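Local coordinates for putative metal-dependent phosphoesterase (PDB 3O0F), which hydrolyses phosphoesters with a cluster of three metal ions, binds AMP beside that cluster and may, like its family, act as a 5'-3' exonuclease, at residues V45-W56 against L68-T77; F125-V136 against H148-Y159. All coordinates share one frame; numbering follows the deposited sequence.

Interaction 1: V45-W56 against L68-T77; sequences VAIADHDTTAGW and LPLLLGTEIT. With ZN (zinc ion), chain C; FE (Fe (III) ion), chain D; FE (Fe (III) ion), chain E.
Strand 45-47 runs parallel to strand 70-77, their axes 4.6 Å apart and inclined by 24°, with V45, A46 and I47 bridged to L70, L71 and L72. Helix 56-66 joins them in a beta-alpha-beta unit of the PHP fold, a worked example of how metal ligands gather at C-terminal strand ends. L71 N gives a nearly straight bond to V45 O, while A46 CB meets L71 CB on one face of the sheet and V45 CG1 reaches L70 CD1 (3.8 Å) on the other.

W56 turns its indole back over the sheet. CB of L72 sits over one face of its six-membered ring, 3.6 Å from the centroid, and T53 CG2 covers the opposite face. In the indole plane, NE1 donates to G73 O (3.0 Å), approaching it from above the carbonyl plane. A leucine here, lacking the N-H, would probably leave G73 O to rely on water 3 and open a gap between T53 CG2 and L72 CB.

T74 OG1 donates to T52 O (2.8 Å) and also bonds to Y92. D51 grips T77 twice: OD1 takes the backbone N, while OD2 accepts from OG1 through its syn lone pair and also forms a salt bridge to R110 of the AMP pocket.

H50 and E75 lie side by side, ring and carboxylate planes 15° apart. H50 NE2 binds zinc, and water 1 accepts from its ND1 at 2.6 Å. Stretched out, with CG trans to the main-chain nitrogen (chi1 180°), E75 bridges the irons: OE1 binds chain E's at 2.2 Å, OE2 chain D's at 2.1 Å.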
loop_
_atom_site.group_PDB
_atom_site.type_symbol
_atom_site.label_atom_id
_atom_site.label_comp_id
_atom_site.label_asym_id
_atom_site.label_seq_id
_atom_site.Cartn_x
_atom_site.Cartn_y
_atom_site.Cartn_z
ATOM N N VAL A 45 -4.233 1.158 -14.208
ATOM C CA VAL A 45 -3.550 0.655 -13.033
ATOM C C VAL A 45 -3.155 1.835 -12.165
ATOM O O VAL A 45 -3.138 2.954 -12.628
ATOM C CB VAL A 45 -2.329 -0.202 -13.551
ATOM C CG1 VAL A 45 -1.162 0.676 -14.023
ATOM C CG2 VAL A 45 -1.916 -1.271 -12.567
ATOM N N ALA A 46 -2.834 1.577 -10.906
ATOM C CA ALA A 46 -2.171 2.530 -10.085
ATOM C C ALA A 46 -0.932 1.946 -9.479
ATOM O O ALA A 46 -0.901 0.777 -9.041
ATOM C CB ALA A 46 -3.109 3.016 -8.935
ATOM N N ILE A 47 0.060 2.787 -9.347
ATOM C CA ILE A 47 1.178 2.485 -8.476
ATOM C C ILE A 47 0.827 3.006 -7.041
ATOM O O ILE A 47 0.244 4.066 -6.895
ATOM C CB ILE A 47 2.441 3.073 -9.017
ATOM C CG1 ILE A 47 3.650 2.575 -8.199
ATOM C CG2 ILE A 47 2.324 4.621 -9.142
ATOM C CD1 ILE A 47 5.074 2.796 -8.940
ATOM N N ALA A 48 1.145 2.230 -6.017
ATOM C CA ALA A 48 0.747 2.577 -4.627
ATOM C C ALA A 48 1.784 2.099 -3.647
ATOM O O ALA A 48 1.453 1.495 -2.626
ATOM C CB ALA A 48 -0.626 1.961 -4.278
ATOM N N ASP A 49 3.056 2.338 -3.946
ATOM C CA ASP A 49 4.092 1.917 -3.017
ATOM C C ASP A 49 3.992 2.552 -1.613
ATOM O O ASP A 49 3.445 3.642 -1.450
ATOM C CB ASP A 49 5.480 2.192 -3.606
ATOM C CG ASP A 49 5.815 1.246 -4.751
ATOM O OD1 ASP A 49 5.787 0.016 -4.499
ATOM O OD2 ASP A 49 6.094 1.738 -5.868
ATOM N N HIS A 50 4.552 1.856 -0.624
ATOM C CA HIS A 50 4.517 2.271 0.785
ATOM C C HIS A 50 5.327 3.552 0.998
ATOM O O HIS A 50 6.492 3.598 0.636
ATOM C CB HIS A 50 5.128 1.176 1.656
ATOM C CG HIS A 50 4.356 -0.090 1.643
ATOM N ND1 HIS A 50 3.236 -0.273 2.424
ATOM C CD2 HIS A 50 4.529 -1.241 0.947
ATOM C CE1 HIS A 50 2.742 -1.474 2.195
ATOM N NE2 HIS A 50 3.521 -2.085 1.326
ATOM N N ASP A 51 4.679 4.585 1.540
ATOM C CA ASP A 51 5.341 5.805 2.074
ATOM C C ASP A 51 6.324 6.518 1.110
ATOM O O ASP A 51 7.392 6.961 1.513
ATOM C CB ASP A 51 6.013 5.443 3.399
ATOM C CG ASP A 51 5.052 4.770 4.355
ATOM O OD1 ASP A 51 4.014 5.398 4.655
ATOM O OD2 ASP A 51 5.305 3.620 4.801
ATOM N N THR A 52 5.960 6.570 -0.172
ATOM C CA THR A 52 6.841 7.100 -1.205
ATOM C C THR A 52 6.100 7.448 -2.499
ATOM O O THR A 52 5.037 6.879 -2.814
ATOM C CB THR A 52 7.969 6.078 -1.556
ATOM O OG1 THR A 52 8.982 6.713 -2.358
ATOM C CG2 THR A 52 7.388 4.828 -2.302
ATOM N N THR A 53 6.717 8.353 -3.266
ATOM C CA THR A 53 6.367 8.591 -4.682
ATOM C C THR A 53 7.544 8.281 -5.597
ATOM O O THR A 53 7.582 8.725 -6.748
ATOM C CB THR A 53 5.987 10.080 -4.890
ATOM O OG1 THR A 53 7.113 10.904 -4.523
ATOM C CG2 THR A 53 4.808 10.428 -4.021
ATOM N N ALA A 54 8.516 7.503 -5.117
ATOM C CA ALA A 54 9.797 7.357 -5.858
ATOM C C ALA A 54 9.646 6.689 -7.235
ATOM O O ALA A 54 10.422 6.967 -8.161
ATOM C CB ALA A 54 10.857 6.619 -4.977
ATOM N N GLY A 55 8.649 5.813 -7.391
ATOM C CA GLY A 55 8.367 5.195 -8.679
ATOM C C GLY A 55 7.411 5.927 -9.606
ATOM O O GLY A 55 7.073 5.429 -10.668
ATOM N N TRP A 56 6.944 7.110 -9.218
ATOM C CA TRP A 56 6.004 7.866 -10.045
ATOM C C TRP A 56 6.509 8.236 -11.446
ATOM O O TRP A 56 5.826 8.004 -12.418
ATOM C CB TRP A 56 5.553 9.137 -9.291
ATOM C CG TRP A 56 4.526 8.893 -8.241
ATOM C CD1 TRP A 56 4.287 7.720 -7.542
ATOM C CD2 TRP A 56 3.617 9.856 -7.716
ATOM N NE1 TRP A 56 3.235 7.888 -6.712
ATOM C CE2 TRP A 56 2.817 9.201 -6.775
ATOM C CE3 TRP A 56 3.380 11.206 -7.981
ATOM C CZ2 TRP A 56 1.812 9.862 -6.070
ATOM C CZ3 TRP A 56 2.364 11.847 -7.317
ATOM C CH2 TRP A 56 1.593 11.183 -6.371
ATOM N N LEU A 68 -1.312 2.870 -21.382
ATOM C CA LEU A 68 -2.276 2.439 -20.399
ATOM C C LEU A 68 -2.399 3.543 -19.384
ATOM O O LEU A 68 -1.394 3.927 -18.779
ATOM C CB LEU A 68 -1.845 1.150 -19.703
ATOM C CG LEU A 68 -2.843 0.602 -18.688
ATOM C CD1 LEU A 68 -3.997 -0.094 -19.386
ATOM C CD2 LEU A 68 -2.102 -0.334 -17.765
ATOM N N PRO A 69 -3.616 4.028 -19.185
ATOM C CA PRO A 69 -3.931 5.022 -18.165
ATOM C C PRO A 69 -3.405 4.600 -16.803
ATOM O O PRO A 69 -3.537 3.430 -16.412
ATOM C CB PRO A 69 -5.466 5.024 -18.145
ATOM C CG PRO A 69 -5.870 4.507 -19.471
ATOM C CD PRO A 69 -4.819 3.565 -19.894
ATOM N N LEU A 70 -2.921 5.580 -16.054
ATOM C CA LEU A 70 -2.262 5.371 -14.768
ATOM C C LEU A 70 -2.792 6.307 -13.692
ATOM O O LEU A 70 -2.928 7.502 -13.930
ATOM C CB LEU A 70 -0.797 5.662 -14.963
ATOM C CG LEU A 70 0.102 5.603 -13.745
ATOM C CD1 LEU A 70 0.232 4.135 -13.357
ATOM C CD2 LEU A 70 1.442 6.198 -14.072
ATOM N N LEU A 71 -3.041 5.787 -12.489
ATOM C CA LEU A 71 -3.277 6.622 -11.309
ATOM C C LEU A 71 -2.011 6.642 -10.460
ATOM O O LEU A 71 -1.337 5.603 -10.277
ATOM C CB LEU A 71 -4.502 6.054 -10.537
ATOM C CG LEU A 71 -5.611 6.798 -9.834
ATOM C CD1 LEU A 71 -6.288 7.788 -10.766
ATOM C CD2 LEU A 71 -6.629 5.760 -9.247
ATOM N N LEU A 72 -1.630 7.822 -9.989
ATOM C CA LEU A 72 -0.455 7.976 -9.163
ATOM C C LEU A 72 -0.860 7.916 -7.689
ATOM O O LEU A 72 -1.692 8.697 -7.237
ATOM C CB LEU A 72 0.315 9.265 -9.474
ATOM C CG LEU A 72 1.006 9.259 -10.870
ATOM C CD1 LEU A 72 1.569 10.613 -11.280
ATOM C CD2 LEU A 72 2.075 8.139 -10.980
ATOM N N GLY A 73 -0.286 6.962 -6.953
ATOM C CA GLY A 73 -0.713 6.727 -5.592
ATOM C C GLY A 73 0.385 6.301 -4.641
ATOM O O GLY A 73 1.533 6.087 -5.018
ATOM N N THR A 74 0.017 6.201 -3.378
ATOM C CA THR A 74 0.968 5.841 -2.312
ATOM C C THR A 74 0.168 5.124 -1.236
ATOM O O THR A 74 -0.958 5.522 -0.946
ATOM C CB THR A 74 1.594 7.075 -1.679
ATOM O OG1 THR A 74 2.397 7.768 -2.624
ATOM C CG2 THR A 74 2.460 6.685 -0.449
ATOM N N GLU A 75 0.715 4.080 -0.624
ATOM C CA GLU A 75 0.050 3.461 0.523
ATOM C C GLU A 75 0.763 3.975 1.777
ATOM O O GLU A 75 1.954 3.760 1.985
ATOM C CB GLU A 75 0.080 1.923 0.454
ATOM C CG GLU A 75 -0.604 1.337 1.641
ATOM C CD GLU A 75 -0.890 -0.162 1.538
ATOM O OE1 GLU A 75 -0.368 -0.780 0.654
ATOM O OE2 GLU A 75 -1.730 -0.677 2.309
ATOM N N ILE A 76 0.023 4.701 2.594
ATOM C CA ILE A 76 0.615 5.393 3.719
ATOM C C ILE A 76 0.375 4.568 4.974
ATOM O O ILE A 76 -0.781 4.232 5.310
ATOM C CB ILE A 76 0.008 6.802 3.911
ATOM C CG1 ILE A 76 0.118 7.594 2.605
ATOM C CG2 ILE A 76 0.708 7.546 5.087
ATOM C CD1 ILE A 76 -0.555 8.960 2.633
ATOM N N THR A 77 1.468 4.309 5.683
ATOM C CA THR A 77 1.421 3.592 6.956
ATOM C C THR A 77 0.897 4.525 8.056
ATOM O O THR A 77 1.403 5.628 8.222
ATOM C CB THR A 77 2.882 3.126 7.336
ATOM O OG1 THR A 77 3.517 2.531 6.201
ATOM C CG2 THR A 77 2.906 2.112 8.498
HETATM ZN ZN ZN C . 3.351 -4.004 0.436
HETATM FE FE FE D . -1.693 -2.648 3.172
HETATM FE FE FE E . -0.814 -2.720 -0.173
HETATM O O HOH W 1 2.165 1.524 3.971
HETATM O O HOH W 2 3.550 7.047 6.945
HETATM O O HOH W 3 4.069 5.186 -4.746
HETATM O O HOH W 4 -2.107 -3.344 1.335
#

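Interaction 2: F125-V136 against H148-Y159; sequences FPITWDDVLAQV and HIADALVAAGVY
The imidazole of H148 receives Q135 O at its edge, in the ring plane, 3.4 Å from CD2, while V136 CG2 comes within 4.0 Å of that same carbon. V158 CG1 and L153 CD2 meet the F125 ring obliquely, L153 CD2 also touching F125 CB (3.9 Å). V158 CG1 packs besides on one face of the Y159 ring, toward its rim, so this methyl is shared by two aromatic residues, and L153 CB lies at the edge of the Y159 ring, in its plane.

Helices 129-133 and 148-155 cross at 105°, their axes 8.5 Å apart, and no direct hydrogen bond links the segments. I127 fills the middle. Its CD1 meets A152 CB and its CG1 meets L153 CD2, but I127 has a second conformer, so the closeness of these approaches is doubtful. V132 straddles the crossing, CG1 on H148 CB and CG2 on A152 CB.

Q135, bent at chi2 (-58°), lays CG against D151 CB and carries NE2 to A155 CB (3.6 Å); its amide plane stands 75° from the D151 carboxylate. A capping box between T128 and D131 starts the short helix, and a Schellman motif at G157 ends the other.

D151 forms a salt bridge to the AMP-binding R162, and H148 NE2 bonds to S24 O. Helix 97-124 backs the junction through V118, which touches I127 and V132, and L121, which touches I149, while helix 162-166 packs against A150 and Y159.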
loop_
_atom_site.group_PDB
_atom_site.type_symbol
_atom_site.label_atom_id
_atom_site.label_comp_id
_atom_site.label_asym_id
_atom_site.label_seq_id
_atom_site.Cartn_x
_atom_site.Cartn_y
_atom_site.Cartn_z
ATOM N N PHE A 125 19.765 -16.218 13.464
ATOM C CA PHE A 125 19.628 -16.646 12.069
ATOM C C PHE A 125 20.822 -16.172 11.237
ATOM O O PHE A 125 21.439 -15.167 11.545
ATOM C CB PHE A 125 18.348 -16.078 11.452
ATOM C CG PHE A 125 17.078 -16.627 12.039
ATOM C CD1 PHE A 125 16.571 -17.846 11.618
ATOM C CD2 PHE A 125 16.363 -15.899 12.995
ATOM C CE1 PHE A 125 15.377 -18.355 12.163
ATOM C CE2 PHE A 125 15.164 -16.398 13.547
ATOM C CZ PHE A 125 14.680 -17.630 13.132
ATOM N N PRO A 126 21.121 -16.867 10.145
ATOM C CA PRO A 126 22.254 -16.422 9.316
ATOM C C PRO A 126 21.826 -15.311 8.355
ATOM O O PRO A 126 21.664 -15.559 7.156
ATOM C CB PRO A 126 22.632 -17.689 8.550
ATOM C CG PRO A 126 21.301 -18.399 8.361
ATOM C CD PRO A 126 20.461 -18.067 9.589
ATOM N N ILE A 127 21.646 -14.106 8.902
ATOM C CA ILE A 127 21.301 -12.902 8.138
ATOM C C ILE A 127 22.159 -11.758 8.653
ATOM O O ILE A 127 22.483 -11.707 9.844
ATOM C CB ILE A 127 19.825 -12.518 8.312
ATOM C CG1 ILE A 127 18.953 -13.339 7.363
ATOM C CG2 ILE A 127 19.596 -11.021 8.025
ATOM C CD1 ILE A 127 19.194 -13.044 5.920
ATOM N N THR A 128 22.538 -10.853 7.754
ATOM C CA THR A 128 23.273 -9.640 8.122
ATOM C C THR A 128 22.514 -8.479 7.528
ATOM O O THR A 128 21.647 -8.660 6.667
ATOM C CB THR A 128 24.720 -9.669 7.559
ATOM O OG1 THR A 128 24.684 -9.698 6.120
ATOM C CG2 THR A 128 25.508 -10.936 8.073
ATOM N N TRP A 129 22.840 -7.278 7.965
ATOM C CA TRP A 129 22.249 -6.100 7.371
ATOM C C TRP A 129 22.481 -6.108 5.869
ATOM O O TRP A 129 21.560 -5.822 5.108
ATOM C CB TRP A 129 22.759 -4.819 8.039
ATOM C CG TRP A 129 22.079 -3.583 7.526
ATOM C CD1 TRP A 129 22.675 -2.490 6.958
ATOM C CD2 TRP A 129 20.667 -3.333 7.493
ATOM N NE1 TRP A 129 21.722 -1.572 6.585
ATOM C CE2 TRP A 129 20.483 -2.058 6.909
ATOM C CE3 TRP A 129 19.542 -4.051 7.920
ATOM C CZ2 TRP A 129 19.221 -1.487 6.733
ATOM C CZ3 TRP A 129 18.279 -3.474 7.752
ATOM C CH2 TRP A 129 18.138 -2.203 7.166
ATOM N N ASP A 130 23.680 -6.494 5.420
ATOM C CA ASP A 130 23.952 -6.564 3.978
ATOM C C ASP A 130 23.103 -7.557 3.192
ATOM O O ASP A 130 22.865 -7.359 1.996
ATOM C CB ASP A 130 25.417 -6.894 3.692
ATOM C CG ASP A 130 26.353 -5.726 3.972
ATOM O OD1 ASP A 130 25.868 -4.603 4.213
ATOM O OD2 ASP A 130 27.589 -5.947 3.944
ATOM N N ASP A 131 22.701 -8.659 3.803
ATOM C CA ASP A 131 21.825 -9.585 3.095
ATOM C C ASP A 131 20.474 -8.894 2.858
ATOM O O ASP A 131 19.858 -9.035 1.797
ATOM C CB ASP A 131 21.643 -10.884 3.890
ATOM C CG ASP A 131 22.971 -11.586 4.183
ATOM O OD1 ASP A 131 23.946 -11.411 3.398
ATOM O OD2 ASP A 131 23.041 -12.315 5.205
ATOM N N VAL A 132 20.042 -8.101 3.831
ATOM C CA VAL A 132 18.765 -7.358 3.678
ATOM C C VAL A 132 18.919 -6.269 2.634
ATOM O O VAL A 132 18.067 -6.116 1.745
ATOM C CB VAL A 132 18.262 -6.762 4.998
ATOM C CG1 VAL A 132 16.943 -5.993 4.770
ATOM C CG2 VAL A 132 18.085 -7.871 6.039
ATOM N N LEU A 133 19.997 -5.504 2.744
ATOM C CA LEU A 133 20.295 -4.475 1.761
ATOM C C LEU A 133 20.339 -5.071 0.354
ATOM O O LEU A 133 19.903 -4.432 -0.584
ATOM C CB LEU A 133 21.601 -3.741 2.085
ATOM C CG LEU A 133 21.598 -2.699 3.207
ATOM C CD1 LEU A 133 22.969 -1.984 3.258
ATOM C CD2 LEU A 133 20.447 -1.690 3.051
ATOM N N ALA A 134 20.814 -6.308 0.208
ATOM C CA ALA A 134 20.752 -6.987 -1.093
ATOM C C ALA A 134 19.345 -7.187 -1.646
ATOM O O ALA A 134 19.187 -7.350 -2.872
ATOM C CB ALA A 134 21.540 -8.347 -1.060
ATOM N N GLN A 135 18.314 -7.151 -0.780
ATOM C CA GLN A 135 16.921 -7.380 -1.222
ATOM C C GLN A 135 16.159 -6.066 -1.477
ATOM O O GLN A 135 15.008 -6.094 -1.944
ATOM C CB GLN A 135 16.143 -8.209 -0.184
ATOM C CG GLN A 135 16.672 -9.615 0.061
ATOM C CD GLN A 135 16.715 -10.477 -1.196
ATOM O OE1 GLN A 135 15.819 -10.419 -2.025
ATOM N NE2 GLN A 135 17.782 -11.258 -1.347
ATOM N N VAL A 136 16.799 -4.937 -1.140
ATOM C CA VAL A 136 16.266 -3.591 -1.370
ATOM C C VAL A 136 16.647 -3.108 -2.791
ATOM O O VAL A 136 17.759 -2.607 -2.991
ATOM C CB VAL A 136 16.844 -2.642 -0.293
ATOM C CG1 VAL A 136 16.396 -1.239 -0.491
ATOM C CG2 VAL A 136 16.456 -3.120 1.097
ATOM N N HIS A 148 11.590 -7.156 3.162
ATOM C CA HIS A 148 12.974 -7.255 2.790
ATOM C C HIS A 148 13.769 -8.144 3.739
ATOM O O HIS A 148 14.669 -8.832 3.302
ATOM C CB HIS A 148 13.609 -5.857 2.672
ATOM C CG HIS A 148 12.860 -4.963 1.736
ATOM N ND1 HIS A 148 11.886 -4.096 2.166
ATOM C CD2 HIS A 148 12.882 -4.867 0.388
ATOM C CE1 HIS A 148 11.334 -3.504 1.123
ATOM N NE2 HIS A 148 11.948 -3.933 0.032
ATOM N N ILE A 149 13.430 -8.122 5.025
ATOM C CA ILE A 149 13.941 -9.105 5.967
ATOM C C ILE A 149 13.482 -10.512 5.572
ATOM O O ILE A 149 14.291 -11.434 5.504
ATOM C CB ILE A 149 13.488 -8.862 7.434
ATOM C CG1 ILE A 149 13.830 -7.450 7.920
ATOM C CG2 ILE A 149 14.145 -9.909 8.372
ATOM C CD1 ILE A 149 13.478 -7.200 9.406
ATOM N N ALA A 150 12.184 -10.693 5.338
ATOM C CA ALA A 150 11.674 -12.014 4.928
ATOM C C ALA A 150 12.414 -12.503 3.702
ATOM O O ALA A 150 12.880 -13.637 3.675
ATOM C CB ALA A 150 10.160 -11.964 4.667
ATOM N N ASP A 151 12.546 -11.640 2.685
ATOM C CA ASP A 151 13.296 -11.987 1.482
ATOM C C ASP A 151 14.741 -12.417 1.773
ATOM O O ASP A 151 15.234 -13.366 1.164
ATOM C CB ASP A 151 13.315 -10.816 0.484
ATOM C CG ASP A 151 11.923 -10.531 -0.134
ATOM O OD1 ASP A 151 11.013 -11.419 -0.033
ATOM O OD2 ASP A 151 11.740 -9.405 -0.714
ATOM N N ALA A 152 15.430 -11.703 2.664
ATOM C CA ALA A 152 16.804 -12.072 2.996
ATOM C C ALA A 152 16.839 -13.472 3.641
ATOM O O ALA A 152 17.771 -14.253 3.383
ATOM C CB ALA A 152 17.455 -11.032 3.887
ATOM N N LEU A 153 15.811 -13.798 4.430
ATOM C CA LEU A 153 15.734 -15.095 5.125
ATOM C C LEU A 153 15.404 -16.198 4.145
ATOM O O LEU A 153 15.780 -17.344 4.370
ATOM C CB LEU A 153 14.705 -15.099 6.283
ATOM C CG LEU A 153 15.096 -14.299 7.527
ATOM C CD1 LEU A 153 13.866 -13.919 8.341
ATOM C CD2 LEU A 153 16.138 -15.006 8.377
ATOM N N VAL A 154 14.720 -15.865 3.055
ATOM C CA VAL A 154 14.486 -16.837 1.964
ATOM C C VAL A 154 15.775 -17.001 1.143
ATOM O O VAL A 154 16.182 -18.126 0.875
ATOM C CB VAL A 154 13.280 -16.434 1.074
ATOM C CG1 VAL A 154 13.176 -17.361 -0.158
ATOM C CG2 VAL A 154 11.991 -16.425 1.905
ATOM N N ALA A 155 16.456 -15.901 0.793
ATOM C CA ALA A 155 17.762 -15.996 0.085
ATOM C C ALA A 155 18.830 -16.780 0.867
ATOM O O ALA A 155 19.743 -17.370 0.267
ATOM C CB ALA A 155 18.294 -14.627 -0.264
ATOM N N ALA A 156 18.733 -16.756 2.194
ATOM C CA ALA A 156 19.665 -17.462 3.075
ATOM C C ALA A 156 19.245 -18.920 3.295
ATOM O O ALA A 156 19.983 -19.696 3.895
ATOM C CB ALA A 156 19.778 -16.736 4.426
ATOM N N GLY A 157 18.052 -19.279 2.840
ATOM C CA GLY A 157 17.584 -20.654 2.877
ATOM C C GLY A 157 16.828 -21.035 4.134
ATOM O O GLY A 157 16.550 -22.212 4.343
ATOM N N VAL A 158 16.473 -20.058 4.967
ATOM C CA VAL A 158 15.824 -20.351 6.241
ATOM C C VAL A 158 14.354 -20.707 6.052
ATOM O O VAL A 158 13.816 -21.501 6.831
ATOM C CB VAL A 158 15.924 -19.163 7.217
ATOM C CG1 VAL A 158 15.171 -19.469 8.539
ATOM C CG2 VAL A 158 17.373 -18.825 7.505
ATOM N N TYR A 159 13.703 -20.093 5.051
ATOM C CA TYR A 159 12.271 -20.325 4.727
ATOM C C TYR A 159 12.091 -20.538 3.218
ATOM O O TYR A 159 12.933 -20.103 2.439
ATOM C CB TYR A 159 11.405 -19.139 5.171
ATOM C CG TYR A 159 11.376 -18.894 6.657
ATOM C CD1 TYR A 159 10.660 -19.742 7.520
ATOM C CD2 TYR A 159 12.035 -17.790 7.210
ATOM C CE1 TYR A 159 10.616 -19.492 8.910
ATOM C CE2 TYR A 159 12.008 -17.548 8.585
ATOM C CZ TYR A 159 11.296 -18.408 9.424
ATOM O OH TYR A 159 11.293 -18.172 10.764
HETATM O O HOH W 5 12.966 -7.913 -2.480
#

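In the fold
From the N terminus, the chain first forms strand 15-19 and helix 30-39, then enters interaction 1, which closes the loop running through helix 56-66 and seats strand 70-80 beside strand 44-47 in the central sheet. The chain then turns back along strand 83-90 and travels the long helix 97-124 before interaction 2 closes a second loop, between 125-136 and 148-159. The two follow in series, neither nesting nor crossing. The centres of interactions 1 and 2 lie about 25 Å apart, their nearest atoms about 7 Å. Interaction 1 ties sheet to metal cluster; interaction 2 joins helices at the periphery. Helix 97-124 spans both, and AMP is bound between the metals and this outer helical region.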